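Local coordinates for tudor domain-containing protein 1 (Homo sapiens, PDB 5M9N), which probably represses transposable elements during spermatogenesis through the piRNA pathway, using Tudor domains that recognise arginine-methylated partner proteins, at residues D96-Y100 and M129-P133. Sequence-based numbering, arbitrary orientation.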
loop_
_atom_site.group_PDB
_atom_site.type_symbol
_atom_site.label_atom_id
_atom_site.label_comp_id
_atom_site.label_asym_id
_atom_site.label_seq_id
_atom_site.Cartn_x
_atom_site.Cartn_y
_atom_site.Cartn_z
ATOM N N ASP A 96 1.493 6.495 15.257
ATOM C CA ASP A 96 0.355 6.220 16.160
ATOM C C ASP A 96 0.627 5.036 17.108
ATOM O O ASP A 96 -0.201 4.719 17.929
ATOM C CB ASP A 96 -0.937 5.954 15.326
ATOM C CG ASP A 96 -0.849 4.687 14.457
ATOM O OD1 ASP A 96 0.198 3.997 14.510
ATOM O OD2 ASP A 96 -1.797 4.350 13.708
ATOM N N ASP A 97 1.748 4.330 16.932
ATOM C CA ASP A 97 2.107 3.189 17.800
ATOM C C ASP A 97 1.175 2.031 17.747
ATOM O O ASP A 97 1.207 1.180 18.629
ATOM C CB ASP A 97 2.344 3.630 19.259
ATOM C CG ASP A 97 3.572 4.468 19.385
ATOM O OD1 ASP A 97 4.587 4.114 18.732
ATOM O OD2 ASP A 97 3.553 5.461 20.145
ATOM N N GLN A 98 0.420 1.938 16.650
ATOM C CA GLN A 98 -0.461 0.838 16.434
ATOM C C GLN A 98 0.308 -0.142 15.588
ATOM O O GLN A 98 1.239 0.251 14.943
ATOM C CB GLN A 98 -1.689 1.327 15.704
ATOM C CG GLN A 98 -2.433 2.415 16.460
ATOM C CD GLN A 98 -2.681 2.054 17.910
ATOM O OE1 GLN A 98 -2.035 2.592 18.808
ATOM N NE2 GLN A 98 -3.564 1.091 18.154
ATOM N N TRP A 99 -0.179 -1.375 15.578
ATOM C CA TRP A 99 0.427 -2.505 14.936
ATOM C C TRP A 99 -0.203 -2.719 13.537
ATOM O O TRP A 99 -1.416 -2.666 13.384
ATOM C CB TRP A 99 0.237 -3.725 15.798
ATOM C CG TRP A 99 1.173 -3.678 17.008
ATOM C CD1 TRP A 99 0.826 -3.278 18.290
ATOM C CD2 TRP A 99 2.548 -4.013 17.060
ATOM N NE1 TRP A 99 1.887 -3.358 19.113
ATOM C CE2 TRP A 99 2.969 -3.807 18.404
ATOM C CE3 TRP A 99 3.478 -4.493 16.125
ATOM C CZ2 TRP A 99 4.263 -4.057 18.826
ATOM C CZ3 TRP A 99 4.785 -4.717 16.538
ATOM C CH2 TRP A 99 5.169 -4.516 17.899
ATOM N N TYR A 100 0.653 -2.942 12.557
ATOM C CA TYR A 100 0.269 -3.082 11.148
ATOM C C TYR A 100 0.989 -4.260 10.562
ATOM O O TYR A 100 2.031 -4.658 11.096
ATOM C CB TYR A 100 0.596 -1.782 10.397
ATOM C CG TYR A 100 -0.243 -0.591 10.831
ATOM C CD1 TYR A 100 -1.466 -0.303 10.270
ATOM C CD2 TYR A 100 0.197 0.225 11.840
ATOM C CE1 TYR A 100 -2.264 0.774 10.757
ATOM C CE2 TYR A 100 -0.519 1.287 12.293
ATOM C CZ TYR A 100 -1.774 1.564 11.759
ATOM O OH TYR A 100 -2.379 2.656 12.260
ATOM N N MET A 129 12.798 -3.556 18.116
ATOM C CA MET A 129 11.883 -3.564 19.231
ATOM C C MET A 129 10.434 -3.276 18.741
ATOM O O MET A 129 9.506 -3.638 19.428
ATOM C CB MET A 129 12.288 -2.536 20.284
ATOM C CG MET A 129 13.718 -2.631 20.805
ATOM S SD MET A 129 13.789 -3.963 22.006
ATOM C CE MET A 129 15.580 -4.094 22.274
ATOM N N ARG A 130 10.258 -2.689 17.546
ATOM C CA ARG A 130 8.912 -2.338 17.021
ATOM C C ARG A 130 8.437 -3.409 16.043
ATOM O O ARG A 130 7.392 -3.243 15.409
ATOM C CB ARG A 130 8.894 -0.875 16.457
ATOM C CG ARG A 130 9.018 0.125 17.613
ATOM C CD ARG A 130 9.243 1.609 17.319
ATOM N NE ARG A 130 8.002 2.146 16.940
ATOM C CZ ARG A 130 7.269 3.078 17.532
ATOM N NH1 ARG A 130 7.643 3.818 18.573
ATOM N NH2 ARG A 130 6.119 3.272 17.000
ATOM N N LEU A 131 9.158 -4.539 15.939
ATOM C CA LEU A 131 8.657 -5.670 15.135
ATOM C C LEU A 131 8.289 -6.828 16.063
ATOM O O LEU A 131 8.926 -6.957 17.072
ATOM C CB LEU A 131 9.636 -6.121 14.085
ATOM C CG LEU A 131 10.327 -5.017 13.270
ATOM C CD1 LEU A 131 11.500 -5.602 12.459
ATOM C CD2 LEU A 131 9.333 -4.325 12.385
ATOM N N CYS A 132 7.305 -7.647 15.656
ATOM C CA CYS A 132 6.598 -8.732 16.403
ATOM C C CYS A 132 6.557 -9.803 15.262
ATOM O O CYS A 132 6.290 -9.448 14.093
ATOM C CB CYS A 132 5.132 -8.113 16.947
ATOM S SG CYS A 132 3.389 -8.828 17.051
ATOM N N PRO A 133 6.793 -11.106 15.533
ATOM C CA PRO A 133 6.354 -12.064 14.475
ATOM C C PRO A 133 4.822 -12.140 14.297
ATOM O O PRO A 133 4.094 -11.683 15.171
ATOM C CB PRO A 133 6.882 -13.404 14.952
ATOM C CG PRO A 133 7.099 -13.232 16.418
ATOM C CD PRO A 133 7.392 -11.802 16.698
#
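In the five-stranded antiparallel Tudor barrel, Trp-99 reaches across one face of strand 88-92, over Cys-90 and Gln-92, to meet Arg-130 and Cys-132 at the opposite flank of that strand. The benzo part of the indole does the touching. Its CZ3 packs against Cys-132 CB at 3.4 Å. The Cys-132 sulfur stands above the face of the six-membered ring, SG 4.6 Å from the Trp-99 ring centroid. This sulfur-aromatic contact is backed by a disulfide from Cys-132 to Cys-72, which ties the short edge strand to helix 58-73, the long helix that links the two halves of the extended Tudor domain. The same Trp-99 CZ3 comes within 3.2 Å of Arg-130 O, which approaches the ring obliquely.

A second link lies at the solvent side. The Arg-130 chain bends at its third torsion (chi3 78°), and the guanidinium, instead of running straight on, meets Asp-97 in a salt bridge. Asp-97 OD1 lies at the guanidinium edge, 2.5 Å from Arg-130 NH2, a doubtfully short length, with the carboxylate and guanidinium planes turned 42° apart. Arg-130 NH2 also donates to Gln-92 O, so strand 88-92 helps to position the bridge.

The turn carrying Asp-97 borders the bound methylated peptide, whose backbone touches Asp-96 and Gln-98 and whose modified side chain packs on Tyr-100, itself nearly perpendicular to Tyr-120, consistent with an aromatic cage. Asp-96 shapes this turn as an Asx turn: its OD1 accepts from Gln-98 N at 3.0 Å, from above the carboxylate plane.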